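Local coordinates for protein beta-N-acetylglucosaminidase (Thermotoga maritima, PDB 3WO8) that probably hydrolyses terminal non-reducing N-acetyl-D-hexosamine residues from N-acetyl-beta-D-hexosaminides, as a TIM-barrel member of glycosyl hydrolase family 3, at residues K52-M57 with V385-E390; K196-E199 with F205-V208. All blocks are in the same frame, centred on the assembly; numbering follows the deposited sequence.

Following the chain from its N terminus, K52-M57 comes first, at the start of helix 53-66 in the TIM barrel. Its partner V385-E390 begins 328 residues after M57, at the end of helix 374-385 of the C-terminal domain, so contact 1 closes a very long loop that takes in most of the barrel. Contact 2 falls wholly within that loop: K196-E199 and F205-V208 are only six residues apart and join two consecutive helices, 194-199 and 203-211. The centres of the two contacts are about 45 Å apart, on opposite sides of the centre of the chain. Contact 1 ties domain to domain, whereas contact 2 fixes a local corner on the barrel surface.

Contact 1 (K52-M57 with V385-E390); sequences KEYLLM and VSRFFE
R387 NE reaches Y54 OH at 3.4 Å in a weak, bent hydrogen bond (133° at the hydrogen); because the position of this hydroxyl is less certain, the bond is best taken as tentative. The stronger polar tie of this arginine is a salt bridge from NH1 to D26, beyond the two segments, and E383 lies near NE as a weak, long ion pair. The chain of R387 runs extended from CG to NE, with CG anti to the carbonyl carbon (chi1 -65°), which carries the guanidinium across to helix 53-66. There L55 comes over one face of the guanidinium, CD1 standing 3.4 Å above its plane, offset toward the rim, and 3.5 Å from R387 NH1. The other methyl, L55 CD2, stands 3.9 Å from R387 NH2, and the leucine thus packs its branched end against the cation. Y54 meets the same arginine differently. R387 CD lies at the edge of the tyrosine ring, near its plane, 3.7 Å from Y54 OH, and ring and guanidinium are turned 73° apart. K52 NZ stands 5.7 Å from R387 NH1, and the K52 side chain also touches E383, near which R387 NE lies. Y466 of helix 462-471 joins the two sides, its ring meeting those of Y54 and F388 while it also packs on L55. Here a barrel helix between strands 42-45 and 70-72 meets the loop that leads from helix 374-385 into strand 391-397, the edge strand of the C-terminal sheet. The arrangement is an interdomain interface, seating the C-terminal domain against the TIM barrel.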
ATOM      1  N   LYS B  52       4.216  10.615   0.721  1.00 33.06           N
ATOM      2  CA  LYS B  52       5.608  10.638   1.153  1.00 33.60           C
ATOM      3  C   LYS B  52       5.634   9.897   2.485  1.00 33.92           C
ATOM      4  O   LYS B  52       5.539  10.452   3.584  1.00 35.71           O
ATOM      5  CB  LYS B  52       6.074  12.062   1.324  1.00 37.22           C
ATOM      6  CG  LYS B  52       6.168  12.876   0.062  1.00 38.80           C
ATOM      7  CD  LYS B  52       7.614  12.903  -0.400  1.00 45.51           C
ATOM      8  CE  LYS B  52       7.776  12.935  -1.917  1.00 49.99           C
ATOM      9  NZ  LYS B  52       6.883  13.978  -2.475  1.00 54.88           N
ATOM     10  N   GLU B  53       5.742   8.607   2.397  1.00 32.21           N
ATOM     11  CA  GLU B  53       5.509   7.808   3.559  1.00 33.85           C
ATOM     12  C   GLU B  53       6.307   8.276   4.799  1.00 33.34           C
ATOM     13  O   GLU B  53       5.741   8.345   5.886  1.00 35.34           O
ATOM     14  CB  GLU B  53       5.755   6.367   3.195  1.00 33.66           C
ATOM     15  CG  GLU B  53       5.651   5.393   4.308  1.00 37.28           C
ATOM     16  CD  GLU B  53       5.544   3.995   3.767  1.00 40.66           C
ATOM     17  OE1 GLU B  53       6.292   3.640   2.841  1.00 46.74           O
ATOM     18  OE2 GLU B  53       4.675   3.263   4.237  1.00 47.05           O
ATOM     19  N   TYR B  54       7.571   8.651   4.658  1.00 30.11           N
ATOM     20  CA  TYR B  54       8.314   9.028   5.846  1.00 29.64           C
ATOM     21  C   TYR B  54       7.668  10.252   6.506  1.00 32.11           C
ATOM     22  O   TYR B  54       7.647  10.338   7.717  1.00 34.90           O
ATOM     23  CB  TYR B  54       9.798   9.273   5.580  1.00 30.70           C
ATOM     24  CG  TYR B  54      10.027  10.472   4.733  1.00 32.60           C
ATOM     25  CD1 TYR B  54      10.132  11.738   5.298  1.00 35.93           C
ATOM     26  CD2 TYR B  54      10.103  10.360   3.355  1.00 34.78           C
ATOM     27  CE1 TYR B  54      10.333  12.844   4.505  1.00 36.86           C
ATOM     28  CE2 TYR B  54      10.299  11.449   2.546  1.00 32.72           C
ATOM     29  CZ  TYR B  54      10.404  12.688   3.117  1.00 37.05           C
ATOM     30  OH  TYR B  54      10.594  13.767   2.311  1.00 38.18           O
ATOM     31  N   LEU B  55       7.107  11.180   5.746  1.00 32.11           N
ATOM     32  CA  LEU B  55       6.323  12.245   6.387  1.00 36.53           C
ATOM     33  C   LEU B  55       5.095  11.696   7.101  1.00 35.40           C
ATOM     34  O   LEU B  55       4.831  12.039   8.226  1.00 30.87           O
ATOM     35  CB  LEU B  55       5.794  13.260   5.379  1.00 40.26           C
ATOM     36  CG  LEU B  55       6.595  14.475   4.964  1.00 42.49           C
ATOM     37  CD1 LEU B  55       5.585  15.349   4.234  1.00 39.58           C
ATOM     38  CD2 LEU B  55       7.250  15.198   6.160  1.00 40.66           C
ATOM     39  N   LEU B  56       4.311  10.886   6.402  1.00 35.53           N
ATOM     40  CA  LEU B  56       3.163  10.267   7.022  1.00 33.74           C
ATOM     41  C   LEU B  56       3.542   9.668   8.357  1.00 34.70           C
ATOM     42  O   LEU B  56       2.831   9.822   9.330  1.00 33.03           O
ATOM     43  CB  LEU B  56       2.562   9.176   6.139  1.00 30.67           C
ATOM     44  CG  LEU B  56       1.375   8.529   6.832  1.00 28.65           C
ATOM     45  CD1 LEU B  56       0.307   9.576   7.180  1.00 30.19           C
ATOM     46  CD2 LEU B  56       0.815   7.432   5.986  1.00 25.76           C
ATOM     47  N   MET B  57       4.690   9.011   8.402  1.00 36.46           N
ATOM     48  CA  MET B  57       5.143   8.421   9.646  1.00 36.76           C
ATOM     49  C   MET B  57       5.463   9.451  10.721  1.00 35.52           C
ATOM     50  O   MET B  57       5.070   9.312  11.872  1.00 37.67           O
ATOM     51  CB  MET B  57       6.343   7.496   9.404  1.00 41.01           C
ATOM     52  CG  MET B  57       5.993   6.205   8.651  1.00 40.22           C
ATOM     53  SD  MET B  57       7.448   5.352   8.006  1.00 43.72           S
ATOM     54  CE  MET B  57       6.552   3.969   7.274  1.00 45.02           C
ATOM     55  N   VAL B 385      16.440  16.237   2.200  1.00 37.46           N
ATOM     56  CA  VAL B 385      17.278  17.286   2.705  1.00 34.31           C
ATOM     57  C   VAL B 385      16.723  18.660   2.355  1.00 34.98           C
ATOM     58  O   VAL B 385      16.904  19.614   3.110  1.00 32.45           O
ATOM     59  CB  VAL B 385      18.690  17.107   2.169  1.00 33.04           C
ATOM     60  CG1 VAL B 385      19.541  18.304   2.528  1.00 32.06           C
ATOM     61  CG2 VAL B 385      19.287  15.810   2.708  1.00 32.28           C
ATOM     62  N   SER B 386      16.023  18.776   1.228  1.00 39.35           N
ATOM     63  CA  SER B 386      15.419  20.063   0.877  1.00 41.07           C
ATOM     64  C   SER B 386      14.478  20.540   1.955  1.00 42.11           C
ATOM     65  O   SER B 386      14.124  21.698   1.975  1.00 40.02           O
ATOM     66  CB  SER B 386      14.659  19.994  -0.427  1.00 42.93           C
ATOM     67  OG  SER B 386      13.279  19.719  -0.209  1.00 48.50           O
ATOM     68  N   ARG B 387      14.027  19.645   2.836  1.00 44.51           N
ATOM     69  CA  ARG B 387      13.087  20.055   3.882  1.00 45.77           C
ATOM     70  C   ARG B 387      13.743  20.873   4.967  1.00 44.17           C
ATOM     71  O   ARG B 387      13.065  21.572   5.697  1.00 44.50           O
ATOM     72  CB  ARG B 387      12.354  18.855   4.480  1.00 48.93           C
ATOM     73  CG  ARG B 387      11.460  18.169   3.466  1.00 48.45           C
ATOM     74  CD  ARG B 387      10.576  17.066   4.034  1.00 47.77           C
ATOM     75  NE  ARG B 387       9.522  16.892   3.044  1.00 50.22           N
ATOM     76  CZ  ARG B 387       8.367  17.561   3.030  1.00 48.54           C
ATOM     77  NH1 ARG B 387       7.527  17.335   2.033  1.00 50.35           N
ATOM     78  NH2 ARG B 387       8.021  18.422   4.014  1.00 46.29           N
ATOM     79  N   PHE B 388      15.065  20.802   5.041  1.00 48.11           N
ATOM     80  CA  PHE B 388      15.864  21.519   6.042  1.00 45.10           C
ATOM     81  C   PHE B 388      16.905  22.516   5.505  1.00 44.43           C
ATOM     82  O   PHE B 388      17.645  23.098   6.281  1.00 43.31           O
ATOM     83  CB  PHE B 388      16.645  20.493   6.848  1.00 46.49           C
ATOM     84  CG  PHE B 388      15.833  19.339   7.320  1.00 47.76           C
ATOM     85  CD1 PHE B 388      15.169  19.399   8.525  1.00 47.91           C
ATOM     86  CD2 PHE B 388      15.755  18.175   6.567  1.00 51.83           C
ATOM     87  CE1 PHE B 388      14.421  18.324   8.976  1.00 51.65           C
ATOM     88  CE2 PHE B 388      15.017  17.087   7.008  1.00 54.73           C
ATOM     89  CZ  PHE B 388      14.342  17.165   8.217  1.00 55.29           C
ATOM     90  N   PHE B 389      17.015  22.654   4.192  1.00 46.29           N
ATOM     91  CA  PHE B 389      17.919  23.619   3.563  1.00 46.94           C
ATOM     92  C   PHE B 389      17.276  24.329   2.356  1.00 52.43           C
ATOM     93  O   PHE B 389      16.558  23.725   1.531  1.00 52.13           O
ATOM     94  CB  PHE B 389      19.183  22.930   3.128  1.00 46.30           C
ATOM     95  CG  PHE B 389      19.946  22.352   4.253  1.00 50.05           C
ATOM     96  CD1 PHE B 389      19.601  21.134   4.776  1.00 48.64           C
ATOM     97  CD2 PHE B 389      21.012  23.050   4.819  1.00 54.33           C
ATOM     98  CE1 PHE B 389      20.312  20.606   5.831  1.00 49.22           C
ATOM     99  CE2 PHE B 389      21.722  22.528   5.879  1.00 50.89           C
ATOM    100  CZ  PHE B 389      21.371  21.302   6.381  1.00 51.83           C
ATOM    101  N   GLU B 390      17.575  25.619   2.245  1.00 63.85           N
ATOM    102  CA  GLU B 390      16.950  26.477   1.214  1.00 68.10           C
ATOM    103  C   GLU B 390      17.738  26.449  -0.096  1.00 56.17           C
ATOM    104  O   GLU B 390      17.244  26.890  -1.139  1.00 54.96           O
ATOM    105  CB  GLU B 390      16.769  27.908   1.734  1.00 78.33           C
ATOM    106  CG  GLU B 390      18.029  28.532   2.322  1.00 86.42           C
ATOM    107  CD  GLU B 390      17.710  29.632   3.316  1.00101.62           C
ATOM    108  OE1 GLU B 390      16.918  29.389   4.256  1.00101.77           O
ATOM    109  OE2 GLU B 390      18.260  30.745   3.166  1.00115.22           O
TER

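Contact 2 (K196-E199 with F205-V208); sequences KLWE and FRKV
Two consecutive helices of the TIM-barrel domain, 194-199 and 203-211, meet here at a surface corner between strands 167-173 and 216-219. The guanidinium of R206 lies flat on the indole of W198, the planes 11° apart and their centres separated by 3.8 Å. W198 NE1 sits over the centre of the guanidinium, and the cation-pi contact to the five-membered ring is off-centre. R206 CD lies over the six-membered ring, a CH-pi contact whose detail is doubtful. A bend at chi3 (-100°) turns the arginine back, so that the edge of the group also faces the tryptophan's own carbonyl: R206 NH2 hydrogen-bonds W198 O at 3.3 Å from above the carbonyl plane, and NE adds a weak bond to the same oxygen. K246 makes a further cation-pi contact with W198, while V242 and I247 pack it against helix 236-247. With an alanine here, R206 would probably lose the flat surface that holds its guanidinium in place, and K246 its aromatic partner. The guanidinium of R206 thus stacks on the indole through one face and bonds through its edge to the carbonyl of the same residue, in the last turn of helix 194-199, where the helix dipole is likely to favour a cation.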
ATOM      1  N   LYS B 196     -40.197  14.132  -2.058  1.00 68.95           N
ATOM      2  CA  LYS B 196     -39.297  13.400  -2.951  1.00 65.10           C
ATOM      3  C   LYS B 196     -37.959  13.179  -2.249  1.00 58.14           C
ATOM      4  O   LYS B 196     -37.444  12.061  -2.239  1.00 55.81           O
ATOM      5  CB  LYS B 196     -39.089  14.139  -4.271  1.00 67.55           C
ATOM      6  CG  LYS B 196     -39.804  13.520  -5.463  1.00 71.79           C
ATOM      7  CD  LYS B 196     -39.065  13.850  -6.762  1.00 75.34           C
ATOM      8  CE  LYS B 196     -39.108  12.706  -7.773  1.00 76.84           C
ATOM      9  NZ  LYS B 196     -37.851  12.613  -8.578  1.00 73.28           N
ATOM     10  N   LEU B 197     -37.428  14.244  -1.652  1.00 48.64           N
ATOM     11  CA  LEU B 197     -36.236  14.163  -0.799  1.00 56.64           C
ATOM     12  C   LEU B 197     -36.250  13.067   0.236  1.00 61.12           C
ATOM     13  O   LEU B 197     -35.292  12.284   0.358  1.00 63.00           O
ATOM     14  CB  LEU B 197     -36.030  15.449  -0.013  1.00 60.46           C
ATOM     15  CG  LEU B 197     -34.907  16.347  -0.532  1.00 69.34           C
ATOM     16  CD1 LEU B 197     -35.166  16.771  -1.976  1.00 67.81           C
ATOM     17  CD2 LEU B 197     -34.721  17.553   0.395  1.00 69.74           C
ATOM     18  N   TRP B 198     -37.321  13.063   1.022  1.00 61.44           N
ATOM     19  CA  TRP B 198     -37.474  12.134   2.140  1.00 54.34           C
ATOM     20  C   TRP B 198     -37.537  10.706   1.621  1.00 50.25           C
ATOM     21  O   TRP B 198     -36.870   9.820   2.130  1.00 49.29           O
ATOM     22  CB  TRP B 198     -38.729  12.481   2.948  1.00 49.67           C
ATOM     23  CG  TRP B 198     -38.853  11.639   4.146  1.00 46.07           C
ATOM     24  CD1 TRP B 198     -39.661  10.557   4.288  1.00 42.89           C
ATOM     25  CD2 TRP B 198     -38.089  11.745   5.361  1.00 44.31           C
ATOM     26  NE1 TRP B 198     -39.471   9.998   5.528  1.00 45.03           N
ATOM     27  CE2 TRP B 198     -38.509  10.704   6.203  1.00 44.05           C
ATOM     28  CE3 TRP B 198     -37.091  12.619   5.817  1.00 48.03           C
ATOM     29  CZ2 TRP B 198     -37.975  10.511   7.490  1.00 47.48           C
ATOM     30  CZ3 TRP B 198     -36.546  12.422   7.119  1.00 47.12           C
ATOM     31  CH2 TRP B 198     -37.003  11.387   7.933  1.00 46.49           C
ATOM     32  N   GLU B 199     -38.329  10.523   0.584  1.00 50.54           N
ATOM     33  CA  GLU B 199     -38.455   9.244  -0.099  1.00 55.90           C
ATOM     34  C   GLU B 199     -37.230   8.761  -0.857  1.00 52.70           C
ATOM     35  O   GLU B 199     -37.054   7.564  -1.010  1.00 51.07           O
ATOM     36  CB  GLU B 199     -39.597   9.314  -1.106  1.00 61.52           C
ATOM     37  CG  GLU B 199     -40.956   9.438  -0.458  1.00 69.22           C
ATOM     38  CD  GLU B 199     -42.078   9.394  -1.467  1.00 76.65           C
ATOM     39  OE1 GLU B 199     -42.021  10.131  -2.480  1.00 79.34           O
ATOM     40  OE2 GLU B 199     -43.016   8.615  -1.230  1.00 78.44           O
ATOM     41  N   PHE B 205     -29.692   7.873   4.205  1.00 48.70           N
ATOM     42  CA  PHE B 205     -29.204   8.542   5.435  1.00 49.26           C
ATOM     43  C   PHE B 205     -30.003   8.047   6.636  1.00 50.34           C
ATOM     44  O   PHE B 205     -29.467   7.900   7.741  1.00 48.11           O
ATOM     45  CB  PHE B 205     -29.234  10.089   5.287  1.00 47.92           C
ATOM     46  CG  PHE B 205     -28.221  10.614   4.285  1.00 47.00           C
ATOM     47  CD1 PHE B 205     -28.525  10.691   2.933  1.00 45.65           C
ATOM     48  CD2 PHE B 205     -26.941  10.957   4.685  1.00 46.32           C
ATOM     49  CE1 PHE B 205     -27.580  11.128   2.016  1.00 44.81           C
ATOM     50  CE2 PHE B 205     -26.003  11.410   3.777  1.00 43.51           C
ATOM     51  CZ  PHE B 205     -26.318  11.486   2.438  1.00 43.35           C
ATOM     52  N   ARG B 206     -31.271   7.741   6.386  1.00 48.91           N
ATOM     53  CA  ARG B 206     -32.163   7.258   7.425  1.00 49.84           C
ATOM     54  C   ARG B 206     -31.774   5.863   7.779  1.00 45.94           C
ATOM     55  O   ARG B 206     -31.652   5.532   8.949  1.00 45.74           O
ATOM     56  CB  ARG B 206     -33.624   7.239   6.941  1.00 52.95           C
ATOM     57  CG  ARG B 206     -34.085   8.529   6.292  1.00 52.07           C
ATOM     58  CD  ARG B 206     -35.562   8.740   6.361  1.00 50.27           C
ATOM     59  NE  ARG B 206     -36.294   8.396   5.141  1.00 50.45           N
ATOM     60  CZ  ARG B 206     -37.276   7.503   5.077  1.00 48.20           C
ATOM     61  NH1 ARG B 206     -37.618   6.828   6.152  1.00 50.55           N
ATOM     62  NH2 ARG B 206     -37.927   7.282   3.942  1.00 50.03           N
ATOM     63  N   LYS B 207     -31.612   5.033   6.757  1.00 50.54           N
ATOM     64  CA  LYS B 207     -31.301   3.620   6.975  1.00 57.24           C
ATOM     65  C   LYS B 207     -29.988   3.450   7.734  1.00 52.81           C
ATOM     66  O   LYS B 207     -29.976   2.782   8.778  1.00 51.98           O
ATOM     67  CB  LYS B 207     -31.361   2.795   5.683  1.00 61.84           C
ATOM     68  CG  LYS B 207     -32.720   2.119   5.458  1.00 72.35           C
ATOM     69  CD  LYS B 207     -33.944   3.051   5.629  1.00 76.94           C
ATOM     70  CE  LYS B 207     -35.298   2.311   5.756  1.00 75.02           C
ATOM     71  NZ  LYS B 207     -35.974   2.532   7.065  1.00 66.72           N
ATOM     72  N   VAL B 208     -28.913   4.093   7.282  1.00 44.88           N
ATOM     73  CA  VAL B 208     -27.642   3.974   8.016  1.00 44.89           C
ATOM     74  C   VAL B 208     -27.762   4.519   9.421  1.00 44.97           C
ATOM     75  O   VAL B 208     -27.238   3.928  10.375  1.00 44.77           O
ATOM     76  CB  VAL B 208     -26.452   4.679   7.311  1.00 43.41           C
ATOM     77  CG1 VAL B 208     -25.174   4.620   8.160  1.00 42.30           C
ATOM     78  CG2 VAL B 208     -26.199   4.053   5.956  1.00 42.02           C
TER